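Beta-lactamase (Escherichia coli, PDB 6PQ9) probably hydrolyses the amide bond of beta-lactam antibiotics to give substituted beta-amino acids, as a class A serine beta-lactamase that confers resistance on its host. Local coordinates at residues K34-K37 against D38-A41; D110-D114 against G115-L119; V150-F153 against I154-G158; L201-N204 against S205-Y208; D207-L210 against N211-E215. The protein carries 1 engineered substitution. All blocks are in the same frame, centred on the assembly; numbering follows the deposited sequence.

Interaction 1: K34-K37 against D38-A41; sequences KYLK and DKKA
Lys39 N donates to Leu36 O at 3.2 Å as the chain leaves helix 25-37 and turns toward strand 42-49. The same lysine then folds its side chain back over Tyr35. Bends at chi2 (-59°) and chi4 (-43°) carry NZ to that residue, where it donates to Tyr35 O over 2.7 Å and lies above one face of the ring, 3.8 Å from NZ to the Tyr35 ring centroid, a cation-pi contact displaced toward CD1 and CE1. The carboxylate of Asp38 supplies a third partner: Lys39 NZ reaches the syn lone pair of Asp38 OD1 at 2.7 Å in a salt bridge. On the way, Lys39 CG passes 3.5 Å from Tyr35 O. A water accepts from Asp38 N and donates to Lys34 O, bridging these two backbone groups. Tyr35 also rests on Ile284 and Glu287 of helix 278-297, so this corner joins the two terminal helices. One ammonium thus meets a carbonyl, a carboxylate and a pi face together; such a setting should favour its charged form and partly offset the negative end of the helix dipole.

Interaction 2: D110-D114 against G115-L119; sequences DKYPD and GNVDL
The ring of Tyr112 lies against Val117 and Leu119. Leu119 CD2 sits over one ring face, 3.8 Å from CD2 to the Tyr112 centroid, a CH-pi contact displaced toward the phenol end, where CD2 comes within 3.4 Å of Tyr112 CZ. Val117 uses both methyls: CG1 touches Tyr112 CB at 4.0 Å, while CG2 reaches CD1 of the same ring, the two side chains crossing at about a right angle. Hydrogen bonding across the turn is confined to the backbone. Gly115 N donates to Tyr112 O at 3.0 Å, closing a type I beta turn, and the positive phi of Gly115 (69°) suits glycine as the chain heads for strand 117-120. Asn116 and Val117 both face Val95 in a G1 beta bulge of the two-stranded antiparallel sheet formed with strand 92-95. Beyond the turn, Tyr112 OH bonds to Glu123 OE2 of helix 121-130. With Leu119 over a ring face, Val117 beside the CB end and the hydroxyl tied to a carboxylate, the ring is held in place and its rotation should be limited.

Interaction 3: V150-F153 against I154-G158; sequences VHNF and ISKLG
Val150 O accepts from Ile154 N at 3.0 Å, and two more helical bonds follow: Ser155 N to His151 O, and Lys156 N to Asn152 O at 2.8 Å. The next is poorer. Leu157 N reaches Phe153 O only weakly, at 3.3 Å with an N-H...O angle of 128°, and donates to Ile154 O as well; Gly158 N then bonds to Ser155 O at 2.7 Å. The positive phi of Gly158 and its bond to Ser155 O belong to a Schellman motif that ends the helix. Among the polar side chains, Ser155 OG pairs with Lys160 NZ, while Asn152 ND2 bonds weakly to Asn148 OD1 and His151 ND1 weakly to Ile162 O. The apolar side is built round Phe153. Leu157 CD1 lies over one face, 4.2 Å from CD1 to the Phe153 centroid, while Ile154 CD1 touches Phe153 CD2 at 3.7 Å. Phe153 rests on Leu76, Ala77 and Asp80 of helix 70-85, Ile154 and Leu157 meet Leu191 of helix 185-196, and Val150 packs against helix 134-144.

Interaction 4: L201-N204 against S205-Y208; sequences LSKN and SYDY. With ACT (acetate ion), chain D.
Lys203 reaches forward one helical turn to Asp207. CB lies 3.6 Å from O of an acetate ion, probably from the crystallisation liquor, which also takes a weak hydrogen bond from Lys203 N. CG, anti to the backbone N (chi1 -174°), passes 3.9 Å from Asp207 OD2. The bend at chi2 brings CD and CE alongside that carboxylate, CE about equally far from both of its oxygens, and chi4 then sets NZ. At the tip, NZ makes a salt bridge to Asp207 OD1 at 3.2 Å, on the syn side and 22° out of the carboxylate plane; NZ also stands 3.9 Å from Tyr206 CE2. At the N-cap, Ser202 OG accepts from Ser205 N over 3.3 Å in a nearly straight bond, while Ser202 O takes Tyr206 N at 2.9 Å. Asp83 of helix 70-85 holds both serines, its OD1 bonded to Ser205 OG and its OD2 to Ser202 N. Leu201 packs its CB against Tyr206 CB, 4.3 Å away, and lies on Leu76 and Leu79 of that helix. The lysine-aspartate pair is an ordinary i to i+4 salt bridge; Ser202 is a classic serine N-cap, opening helix 203-214 in the helical part of the class A beta-lactamase fold.

Interaction 5: D207-L210 against N211-E215; sequences DYLL and NTMIE
Asp207 O accepts from Asn211 N at 3.1 Å and Tyr208 O from Thr212 N at 3.0 Å, both regular alpha-helical bonds. Met213 N is shared, bonded to Leu209 O and weakly to Leu210 O, which also takes Ile214 N. Leu209 O is gripped twice, since Thr212 OG1 also donates to it over 2.9 Å. That hydroxyl stands between its backbone N and carbonyl carbon (chi1 77°), which turns it back along the helix and leaves CG2, beside the backbone N, over the Tyr208 ring. CG2 lies 3.7 Å from the ring centroid of Tyr208, 19° off the normal, a CH-pi contact with the methyl shifted toward CE2 and CZ. This is the later two thirds of helix 203-214, in the helical region of the class A fold, ending where Glu215 leaves helical angles. Met213 SD lies 4.1 Å from Leu209 CG, and both side chains reach Phe195 of helix 185-196. Leu210 and Ile214 meet one turn apart, with Leu210 CG 4.1 Å from Ile214 CD1, and both touch Ala234 of strand 233-239. Thr212 continues onto Val129 of helix 121-130, while Thr212 O accepts from Ser130 OG.

How the interactions relate
The five local contacts come in order along the chain, the last two overlapping at Asp207 and Tyr208. Interaction 1 lies where helix 25-37 hands over to the five-stranded sheet; it and interaction 2 lie on opposite sides of the chain's centre, their centres about 45 Å apart. Interactions 4 and 5, centres about 9 Å apart, describe the start and finish of helix 203-214. Interaction 3, the end of helix 147-156, has its nearest atoms about 5 Å from interaction 4; helix 70-85 packs against interactions 3, 4 and 5, helix 121-130 against 2, 4 and 5. The contacts sit at turns and helix ends, one beside the sheet and four bordering the helical region.

Interaction 1: K34-K37 against D38-A41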
loop_
_atom_site.group_PDB
_atom_site.type_symbol
_atom_site.label_atom_id
_atom_site.label_comp_id
_atom_site.label_asym_id
_atom_site.label_seq_id
_atom_site.Cartn_x
_atom_site.Cartn_y
_atom_site.Cartn_z
ATOM N N LYS A 34 24.691 -0.065 2.212
ATOM C CA LYS A 34 25.712 0.696 1.501
ATOM C C LYS A 34 25.080 1.563 0.420
ATOM O O LYS A 34 25.521 2.695 0.182
ATOM C CB LYS A 34 26.747 -0.259 0.902
ATOM C CG LYS A 34 28.044 0.387 0.400
ATOM C CD LYS A 34 28.558 -0.317 -0.865
ATOM C CE LYS A 34 30.085 -0.415 -0.903
ATOM N NZ LYS A 34 30.756 0.910 -0.788
ATOM N N TYR A 35 24.048 1.036 -0.246
ATOM C CA TYR A 35 23.299 1.806 -1.236
ATOM C C TYR A 35 22.618 3.012 -0.596
ATOM O O TYR A 35 22.614 4.112 -1.165
ATOM C CB TYR A 35 22.268 0.899 -1.904
ATOM C CG TYR A 35 21.393 1.587 -2.919
ATOM C CD1 TYR A 35 21.918 2.024 -4.127
ATOM C CD2 TYR A 35 20.043 1.795 -2.672
ATOM C CE1 TYR A 35 21.134 2.650 -5.058
ATOM C CE2 TYR A 35 19.243 2.427 -3.598
ATOM C CZ TYR A 35 19.797 2.850 -4.791
ATOM O OH TYR A 35 19.018 3.470 -5.724
ATOM N N LEU A 36 22.064 2.827 0.607
ATOM C CA LEU A 36 21.303 3.863 1.295
ATOM C C LEU A 36 22.171 4.925 1.947
ATOM O O LEU A 36 21.631 5.951 2.376
ATOM C CB LEU A 36 20.410 3.235 2.367
ATOM C CG LEU A 36 19.254 2.401 1.809
ATOM C CD1 LEU A 36 18.380 1.831 2.929
ATOM C CD2 LEU A 36 18.429 3.223 0.818
ATOM N N LYS A 37 23.485 4.705 2.042
ATOM C CA LYS A 37 24.335 5.597 2.830
ATOM C C LYS A 37 24.306 7.024 2.286
ATOM O O LYS A 37 24.105 7.978 3.043
ATOM C CB LYS A 37 25.769 5.053 2.873
ATOM C CG LYS A 37 26.646 5.667 3.961
ATOM C CD LYS A 37 27.533 4.618 4.626
ATOM C CE LYS A 37 28.219 5.173 5.878
ATOM N NZ LYS A 37 28.541 4.099 6.871
ATOM N N ASP A 38 24.488 7.191 0.972
ATOM C CA ASP A 38 24.516 8.508 0.347
ATOM C C ASP A 38 23.126 9.013 -0.085
ATOM O O ASP A 38 23.038 9.961 -0.874
ATOM C CB ASP A 38 25.480 8.503 -0.850
ATOM C CG ASP A 38 24.937 7.752 -2.063
ATOM O OD1 ASP A 38 23.925 7.025 -1.939
ATOM O OD2 ASP A 38 25.538 7.878 -3.156
ATOM N N LYS A 39 22.047 8.404 0.402
ATOM C CA LYS A 39 20.696 8.829 0.058
ATOM C C LYS A 39 20.140 9.665 1.200
ATOM O O LYS A 39 20.139 9.215 2.348
ATOM C CB LYS A 39 19.793 7.622 -0.213
ATOM C CG LYS A 39 20.281 6.693 -1.345
ATOM C CD LYS A 39 20.409 7.425 -2.671
ATOM C CE LYS A 39 20.941 6.520 -3.783
ATOM N NZ LYS A 39 22.074 5.654 -3.331
ATOM N N LYS A 40 19.689 10.884 0.886
ATOM C CA LYS A 40 19.145 11.793 1.903
ATOM C C LYS A 40 17.663 11.483 2.125
ATOM O O LYS A 40 16.761 12.213 1.708
ATOM C CB LYS A 40 19.354 13.251 1.506
ATOM C CG LYS A 40 20.718 13.578 0.951
ATOM C CD LYS A 40 20.781 15.025 0.466
ATOM C CE LYS A 40 21.315 15.135 -0.963
ATOM N NZ LYS A 40 20.548 16.137 -1.784
ATOM N N ALA A 41 17.433 10.364 2.807
ATOM C CA ALA A 41 16.096 9.867 3.094
ATOM C C ALA A 41 16.216 8.834 4.196
ATOM O O ALA A 41 17.288 8.264 4.424
ATOM C CB ALA A 41 15.428 9.247 1.860
HETATM O O HOH W 1 25.599 5.086 -0.846
HETATM O O HOH W 2 19.092 6.461 3.363
#

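Interaction 2: D110-D114 against G115-L119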
loop_
_atom_site.group_PDB
_atom_site.type_symbol
_atom_site.label_atom_id
_atom_site.label_comp_id
_atom_site.label_asym_id
_atom_site.label_seq_id
_atom_site.Cartn_x
_atom_site.Cartn_y
_atom_site.Cartn_z
ATOM N N ASP A 110 -14.236 12.556 -11.200
ATOM C CA ASP A 110 -14.129 12.904 -12.613
ATOM C C ASP A 110 -15.196 12.205 -13.443
ATOM O O ASP A 110 -15.652 12.752 -14.450
ATOM C CB ASP A 110 -12.735 12.547 -13.147
ATOM C CG ASP A 110 -11.633 13.406 -12.539
ATOM O OD1 ASP A 110 -11.939 14.496 -12.004
ATOM O OD2 ASP A 110 -10.454 12.981 -12.590
ATOM N N LYS A 111 -15.597 11.001 -13.048
ATOM C CA LYS A 111 -16.603 10.264 -13.797
ATOM C C LYS A 111 -18.030 10.654 -13.418
ATOM O O LYS A 111 -18.914 10.632 -14.277
ATOM C CB LYS A 111 -16.396 8.763 -13.596
ATOM C CG LYS A 111 -17.230 7.887 -14.512
ATOM C CD LYS A 111 -16.946 6.421 -14.248
ATOM C CE LYS A 111 -17.961 5.520 -14.942
ATOM N NZ LYS A 111 -17.366 4.778 -16.100
ATOM N N TYR A 112 -18.271 11.017 -12.157
ATOM C CA TYR A 112 -19.585 11.437 -11.666
ATOM C C TYR A 112 -19.438 12.789 -10.979
ATOM O O TYR A 112 -19.510 12.892 -9.749
ATOM C CB TYR A 112 -20.184 10.406 -10.709
ATOM C CG TYR A 112 -20.068 8.974 -11.191
ATOM C CD1 TYR A 112 -20.983 8.450 -12.095
ATOM C CD2 TYR A 112 -19.055 8.141 -10.725
ATOM C CE1 TYR A 112 -20.895 7.137 -12.536
ATOM C CE2 TYR A 112 -18.956 6.824 -11.160
ATOM C CZ TYR A 112 -19.879 6.328 -12.067
ATOM O OH TYR A 112 -19.792 5.024 -12.504
ATOM N N PRO A 113 -19.238 13.855 -11.761
ATOM C CA PRO A 113 -18.974 15.170 -11.156
ATOM C C PRO A 113 -20.152 15.719 -10.397
ATOM O O PRO A 113 -19.966 16.540 -9.491
ATOM C CB PRO A 113 -18.636 16.054 -12.364
ATOM C CG PRO A 113 -18.524 15.131 -13.518
ATOM C CD PRO A 113 -19.285 13.915 -13.227
ATOM N N ASP A 114 -21.362 15.298 -10.745
ATOM C CA ASP A 114 -22.547 15.730 -10.023
ATOM C C ASP A 114 -22.855 14.867 -8.811
ATOM O O ASP A 114 -23.655 15.283 -7.974
ATOM C CB ASP A 114 -23.749 15.747 -10.965
ATOM C CG ASP A 114 -23.553 16.708 -12.124
ATOM O OD1 ASP A 114 -22.989 17.805 -11.888
ATOM O OD2 ASP A 114 -23.947 16.361 -13.261
ATOM N N GLY A 115 -22.229 13.699 -8.683
ATOM C CA GLY A 115 -22.467 12.929 -7.484
ATOM C C GLY A 115 -23.894 12.408 -7.467
ATOM O O GLY A 115 -24.516 12.187 -8.509
ATOM N N ASN A 116 -24.417 12.220 -6.262
ATOM C CA ASN A 116 -25.758 11.685 -6.033
ATOM C C ASN A 116 -26.036 10.490 -6.946
ATOM O O ASN A 116 -27.010 10.448 -7.699
ATOM C CB ASN A 116 -26.806 12.775 -6.203
ATOM C CG ASN A 116 -26.591 13.927 -5.250
ATOM O OD1 ASN A 116 -26.019 13.750 -4.175
ATOM N ND2 ASN A 116 -27.051 15.110 -5.632
ATOM N N VAL A 117 -25.144 9.508 -6.862
ATOM C CA VAL A 117 -25.173 8.351 -7.745
ATOM C C VAL A 117 -25.038 7.078 -6.916
ATOM O O VAL A 117 -24.401 7.069 -5.857
ATOM C CB VAL A 117 -24.054 8.469 -8.817
ATOM C CG1 VAL A 117 -22.683 8.669 -8.148
ATOM C CG2 VAL A 117 -24.058 7.273 -9.779
ATOM N N ASP A 118 -25.664 5.996 -7.387
ATOM C CA ASP A 118 -25.530 4.690 -6.745
ATOM C C ASP A 118 -24.393 3.905 -7.384
ATOM O O ASP A 118 -24.489 3.499 -8.546
ATOM C CB ASP A 118 -26.830 3.903 -6.836
ATOM C CG ASP A 118 -27.727 4.185 -5.681
ATOM O OD1 ASP A 118 -27.490 3.615 -4.589
ATOM O OD2 ASP A 118 -28.639 5.019 -5.859
ATOM N N LEU A 119 -23.323 3.679 -6.624
ATOM C CA LEU A 119 -22.143 2.978 -7.117
ATOM C C LEU A 119 -21.962 1.678 -6.356
ATOM O O LEU A 119 -22.124 1.630 -5.128
ATOM C CB LEU A 119 -20.879 3.827 -6.980
ATOM C CG LEU A 119 -20.910 5.196 -7.660
ATOM C CD1 LEU A 119 -19.652 5.985 -7.319
ATOM C CD2 LEU A 119 -21.056 5.006 -9.155
#

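Interaction 3: V150-F153 against I154-G158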
loop_
_atom_site.group_PDB
_atom_site.type_symbol
_atom_site.label_atom_id
_atom_site.label_comp_id
_atom_site.label_asym_id
_atom_site.label_seq_id
_atom_site.Cartn_x
_atom_site.Cartn_y
_atom_site.Cartn_z
ATOM N N VAL A 150 -10.885 0.319 11.181
ATOM C CA VAL A 150 -9.859 -0.354 10.392
ATOM C C VAL A 150 -8.656 -0.684 11.268
ATOM O O VAL A 150 -8.063 -1.768 11.152
ATOM C CB VAL A 150 -9.456 0.489 9.159
ATOM C CG1 VAL A 150 -8.499 -0.302 8.266
ATOM C CG2 VAL A 150 -10.681 0.905 8.351
ATOM N N HIS A 151 -8.277 0.239 12.163
ATOM C CA HIS A 151 -7.149 -0.019 13.058
ATOM C C HIS A 151 -7.406 -1.234 13.942
ATOM O O HIS A 151 -6.518 -2.072 14.134
ATOM C CB HIS A 151 -6.857 1.194 13.939
ATOM C CG HIS A 151 -6.047 0.850 15.154
ATOM N ND1 HIS A 151 -4.667 0.804 15.138
ATOM C CD2 HIS A 151 -6.423 0.488 16.408
ATOM C CE1 HIS A 151 -4.228 0.446 16.333
ATOM N NE2 HIS A 151 -5.272 0.243 17.119
ATOM N N ASN A 152 -8.616 -1.330 14.504
ATOM C CA ASN A 152 -8.968 -2.478 15.332
ATOM C C ASN A 152 -8.936 -3.771 14.531
ATOM O O ASN A 152 -8.442 -4.797 15.013
ATOM C CB ASN A 152 -10.351 -2.280 15.945
ATOM C CG ASN A 152 -10.393 -1.128 16.925
ATOM O OD1 ASN A 152 -9.373 -0.767 17.530
ATOM N ND2 ASN A 152 -11.573 -0.540 17.089
ATOM N N PHE A 153 -9.474 -3.744 13.308
ATOM C CA PHE A 153 -9.524 -4.952 12.488
ATOM C C PHE A 153 -8.120 -5.471 12.179
ATOM O O PHE A 153 -7.861 -6.678 12.251
ATOM C CB PHE A 153 -10.309 -4.658 11.209
ATOM C CG PHE A 153 -10.020 -5.612 10.091
ATOM C CD1 PHE A 153 -10.648 -6.847 10.041
ATOM C CD2 PHE A 153 -9.113 -5.277 9.092
ATOM C CE1 PHE A 153 -10.384 -7.723 9.024
ATOM C CE2 PHE A 153 -8.836 -6.158 8.077
ATOM C CZ PHE A 153 -9.481 -7.382 8.036
ATOM N N ILE A 154 -7.200 -4.566 11.840
ATOM C CA ILE A 154 -5.822 -4.951 11.572
ATOM C C ILE A 154 -5.164 -5.488 12.840
ATOM O O ILE A 154 -4.416 -6.474 12.799
ATOM C CB ILE A 154 -5.052 -3.747 10.989
ATOM C CG1 ILE A 154 -5.746 -3.222 9.721
ATOM C CG2 ILE A 154 -3.562 -4.080 10.758
ATOM C CD1 ILE A 154 -5.626 -4.121 8.461
ATOM N N SER A 155 -5.423 -4.841 13.983
ATOM C CA SER A 155 -4.844 -5.285 15.250
ATOM C C SER A 155 -5.365 -6.668 15.634
ATOM O O SER A 155 -4.590 -7.550 16.033
ATOM C CB SER A 155 -5.157 -4.262 16.348
ATOM O OG SER A 155 -4.129 -4.206 17.318
ATOM N N LYS A 156 -6.678 -6.883 15.498
ATOM C CA LYS A 156 -7.282 -8.177 15.792
ATOM C C LYS A 156 -6.752 -9.298 14.908
ATOM O O LYS A 156 -6.963 -10.469 15.235
ATOM C CB LYS A 156 -8.805 -8.078 15.662
ATOM C CG LYS A 156 -9.529 -7.941 16.998
ATOM C CD LYS A 156 -9.733 -6.475 17.408
ATOM C CE LYS A 156 -10.865 -6.324 18.437
ATOM N NZ LYS A 156 -11.105 -4.903 18.855
ATOM N N LEU A 157 -6.081 -8.984 13.800
ATOM C CA LEU A 157 -5.395 -10.005 13.019
ATOM C C LEU A 157 -4.039 -10.368 13.609
ATOM O O LEU A 157 -3.383 -11.288 13.105
ATOM C CB LEU A 157 -5.212 -9.544 11.560
ATOM C CG LEU A 157 -6.461 -9.226 10.721
ATOM C CD1 LEU A 157 -6.089 -8.459 9.473
ATOM C CD2 LEU A 157 -7.211 -10.489 10.352
ATOM N N GLY A 158 -3.604 -9.669 14.653
ATOM C CA GLY A 158 -2.312 -9.940 15.245
ATOM C C GLY A 158 -1.153 -9.285 14.537
ATOM O O GLY A 158 -0.040 -9.824 14.563
#

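Interaction 4: L201-N204 against S205-Y208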
loop_
_atom_site.group_PDB
_atom_site.type_symbol
_atom_site.label_atom_id
_atom_site.label_comp_id
_atom_site.label_asym_id
_atom_site.label_seq_id
_atom_site.Cartn_x
_atom_site.Cartn_y
_atom_site.Cartn_z
ATOM N N LEU A 201 -9.452 -13.426 4.100
ATOM C CA LEU A 201 -10.687 -13.207 3.368
ATOM C C LEU A 201 -11.269 -14.515 2.859
ATOM O O LEU A 201 -10.593 -15.542 2.787
ATOM C CB LEU A 201 -10.447 -12.260 2.183
ATOM C CG LEU A 201 -9.822 -10.913 2.543
ATOM C CD1 LEU A 201 -9.504 -10.131 1.279
ATOM C CD2 LEU A 201 -10.753 -10.140 3.468
ATOM N N SER A 202 -12.536 -14.455 2.472
ATOM C CA SER A 202 -13.095 -15.523 1.662
ATOM C C SER A 202 -12.358 -15.616 0.329
ATOM O O SER A 202 -11.650 -14.693 -0.090
ATOM C CB SER A 202 -14.572 -15.278 1.408
ATOM O OG SER A 202 -14.708 -14.267 0.436
ATOM N N LYS A 203 -12.554 -16.747 -0.352
ATOM C CA LYS A 203 -11.872 -16.982 -1.622
ATOM C C LYS A 203 -12.256 -15.932 -2.664
ATOM O O LYS A 203 -11.392 -15.410 -3.380
ATOM C CB LYS A 203 -12.186 -18.400 -2.124
ATOM C CG LYS A 203 -11.414 -18.846 -3.372
ATOM C CD LYS A 203 -9.897 -18.771 -3.158
ATOM C CE LYS A 203 -9.121 -19.465 -4.281
ATOM N NZ LYS A 203 -7.870 -18.706 -4.658
ATOM N N ASN A 204 -13.545 -15.604 -2.762
ATOM C CA ASN A 204 -13.971 -14.648 -3.778
ATOM C C ASN A 204 -13.447 -13.246 -3.480
ATOM O O ASN A 204 -13.027 -12.528 -4.397
ATOM C CB ASN A 204 -15.495 -14.646 -3.891
ATOM C CG ASN A 204 -16.028 -15.856 -4.645
ATOM O OD1 ASN A 204 -15.317 -16.481 -5.447
ATOM N ND2 ASN A 204 -17.289 -16.186 -4.394
ATOM N N SER A 205 -13.469 -12.832 -2.213
ATOM C CA SER A 205 -12.937 -11.521 -1.863
ATOM C C SER A 205 -11.439 -11.460 -2.127
ATOM O O SER A 205 -10.939 -10.500 -2.731
ATOM C CB SER A 205 -13.252 -11.208 -0.401
ATOM O OG SER A 205 -14.647 -11.036 -0.230
ATOM N N TYR A 206 -10.712 -12.490 -1.683
ATOM C CA TYR A 206 -9.279 -12.596 -1.941
ATOM C C TYR A 206 -8.972 -12.497 -3.436
ATOM O O TYR A 206 -8.071 -11.756 -3.847
ATOM C CB TYR A 206 -8.753 -13.915 -1.362
ATOM C CG TYR A 206 -7.360 -14.307 -1.823
ATOM C CD1 TYR A 206 -6.222 -13.773 -1.219
ATOM C CD2 TYR A 206 -7.181 -15.221 -2.856
ATOM C CE1 TYR A 206 -4.932 -14.135 -1.645
ATOM C CE2 TYR A 206 -5.914 -15.588 -3.285
ATOM C CZ TYR A 206 -4.792 -15.042 -2.685
ATOM O OH TYR A 206 -3.541 -15.421 -3.127
ATOM N N ASP A 207 -9.707 -13.255 -4.262
ATOM C CA ASP A 207 -9.499 -13.219 -5.709
ATOM C C ASP A 207 -9.716 -11.815 -6.273
ATOM O O ASP A 207 -8.945 -11.348 -7.124
ATOM C CB ASP A 207 -10.430 -14.219 -6.400
ATOM C CG ASP A 207 -9.929 -15.674 -6.294
ATOM O OD1 ASP A 207 -8.728 -15.905 -6.035
ATOM O OD2 ASP A 207 -10.749 -16.594 -6.480
ATOM N N TYR A 208 -10.758 -11.127 -5.808
ATOM C CA TYR A 208 -11.030 -9.780 -6.283
ATOM C C TYR A 208 -9.910 -8.817 -5.899
ATOM O O TYR A 208 -9.337 -8.143 -6.758
ATOM C CB TYR A 208 -12.362 -9.286 -5.728
ATOM C CG TYR A 208 -12.625 -7.876 -6.155
ATOM C CD1 TYR A 208 -13.067 -7.598 -7.442
ATOM C CD2 TYR A 208 -12.387 -6.808 -5.293
ATOM C CE1 TYR A 208 -13.293 -6.299 -7.851
ATOM C CE2 TYR A 208 -12.605 -5.502 -5.697
ATOM C CZ TYR A 208 -13.059 -5.256 -6.973
ATOM O OH TYR A 208 -13.272 -3.960 -7.379
HETATM C C ACT D . -14.705 -19.140 1.722
HETATM O O ACT D . -14.409 -19.483 0.534
HETATM O OXT ACT D . -13.953 -19.109 2.741
HETATM C CH3 ACT D . -16.204 -18.684 1.948
#

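Interaction 5: D207-L210 against N211-E215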
loop_
_atom_site.group_PDB
_atom_site.type_symbol
_atom_site.label_atom_id
_atom_site.label_comp_id
_atom_site.label_asym_id
_atom_site.label_seq_id
_atom_site.Cartn_x
_atom_site.Cartn_y
_atom_site.Cartn_z
ATOM N N ASP A 207 -9.707 -13.255 -4.262
ATOM C CA ASP A 207 -9.499 -13.219 -5.709
ATOM C C ASP A 207 -9.716 -11.815 -6.273
ATOM O O ASP A 207 -8.945 -11.348 -7.124
ATOM C CB ASP A 207 -10.430 -14.219 -6.400
ATOM C CG ASP A 207 -9.929 -15.674 -6.294
ATOM O OD1 ASP A 207 -8.728 -15.905 -6.035
ATOM O OD2 ASP A 207 -10.749 -16.594 -6.480
ATOM N N TYR A 208 -10.758 -11.127 -5.808
ATOM C CA TYR A 208 -11.030 -9.780 -6.283
ATOM C C TYR A 208 -9.910 -8.817 -5.899
ATOM O O TYR A 208 -9.337 -8.143 -6.758
ATOM C CB TYR A 208 -12.362 -9.286 -5.728
ATOM C CG TYR A 208 -12.625 -7.876 -6.155
ATOM C CD1 TYR A 208 -13.067 -7.598 -7.442
ATOM C CD2 TYR A 208 -12.387 -6.808 -5.293
ATOM C CE1 TYR A 208 -13.293 -6.299 -7.851
ATOM C CE2 TYR A 208 -12.605 -5.502 -5.697
ATOM C CZ TYR A 208 -13.059 -5.256 -6.973
ATOM O OH TYR A 208 -13.272 -3.960 -7.379
ATOM N N LEU A 209 -9.602 -8.717 -4.598
ATOM C CA LEU A 209 -8.575 -7.778 -4.158
ATOM C C LEU A 209 -7.231 -8.054 -4.836
ATOM O O LEU A 209 -6.553 -7.126 -5.289
ATOM C CB LEU A 209 -8.424 -7.820 -2.634
ATOM C CG LEU A 209 -7.430 -6.793 -2.054
ATOM C CD1 LEU A 209 -7.720 -5.397 -2.595
ATOM C CD2 LEU A 209 -7.451 -6.774 -0.532
ATOM N N LEU A 210 -6.830 -9.320 -4.914
ATOM C CA LEU A 210 -5.577 -9.661 -5.587
ATOM C C LEU A 210 -5.558 -9.157 -7.035
ATOM O O LEU A 210 -4.571 -8.556 -7.483
ATOM C CB LEU A 210 -5.357 -11.177 -5.535
ATOM C CG LEU A 210 -4.063 -11.715 -6.142
ATOM C CD1 LEU A 210 -2.865 -10.945 -5.612
ATOM C CD2 LEU A 210 -3.936 -13.195 -5.817
ATOM N N ASN A 211 -6.649 -9.386 -7.780
ATOM C CA ASN A 211 -6.704 -8.929 -9.170
ATOM C C ASN A 211 -6.596 -7.408 -9.280
ATOM O O ASN A 211 -5.889 -6.896 -10.157
ATOM C CB ASN A 211 -7.991 -9.411 -9.845
ATOM C CG ASN A 211 -7.864 -9.428 -11.350
ATOM O OD1 ASN A 211 -6.816 -9.813 -11.887
ATOM N ND2 ASN A 211 -8.908 -8.985 -12.045
ATOM N N THR A 212 -7.293 -6.661 -8.411
ATOM C CA THR A 212 -7.173 -5.206 -8.485
ATOM C C THR A 212 -5.765 -4.727 -8.144
ATOM O O THR A 212 -5.380 -3.628 -8.552
ATOM C CB THR A 212 -8.186 -4.517 -7.561
ATOM O OG1 THR A 212 -7.727 -4.610 -6.212
ATOM C CG2 THR A 212 -9.558 -5.152 -7.672
ATOM N N MET A 213 -4.991 -5.521 -7.402
ATOM C CA MET A 213 -3.635 -5.118 -7.051
ATOM C C MET A 213 -2.648 -5.456 -8.152
ATOM O O MET A 213 -1.593 -4.819 -8.248
ATOM C CB MET A 213 -3.217 -5.786 -5.741
ATOM C CG MET A 213 -3.872 -5.184 -4.505
ATOM S SD MET A 213 -3.507 -6.158 -3.034
ATOM C CE MET A 213 -1.860 -5.581 -2.592
ATOM N N ILE A 214 -2.960 -6.473 -8.962
ATOM C CA ILE A 214 -2.156 -6.789 -10.140
ATOM C C ILE A 214 -2.486 -5.842 -11.278
ATOM O O ILE A 214 -1.595 -5.354 -11.980
ATOM C CB ILE A 214 -2.393 -8.250 -10.560
ATOM C CG1 ILE A 214 -1.827 -9.199 -9.505
ATOM C CG2 ILE A 214 -1.820 -8.502 -11.956
ATOM C CD1 ILE A 214 -2.239 -10.620 -9.681
ATOM N N GLU A 215 -3.766 -5.590 -11.487
ATOM C CA GLU A 215 -4.245 -4.774 -12.589
ATOM C C GLU A 215 -4.198 -3.291 -12.287
ATOM O O GLU A 215 -5.127 -2.560 -12.629
ATOM C CB GLU A 215 -5.666 -5.212 -12.931
ATOM C CG GLU A 215 -5.722 -6.558 -13.605
ATOM C CD GLU A 215 -6.895 -6.654 -14.547
ATOM O OE1 GLU A 215 -8.038 -6.808 -14.050
ATOM O OE2 GLU A 215 -6.675 -6.548 -15.779
#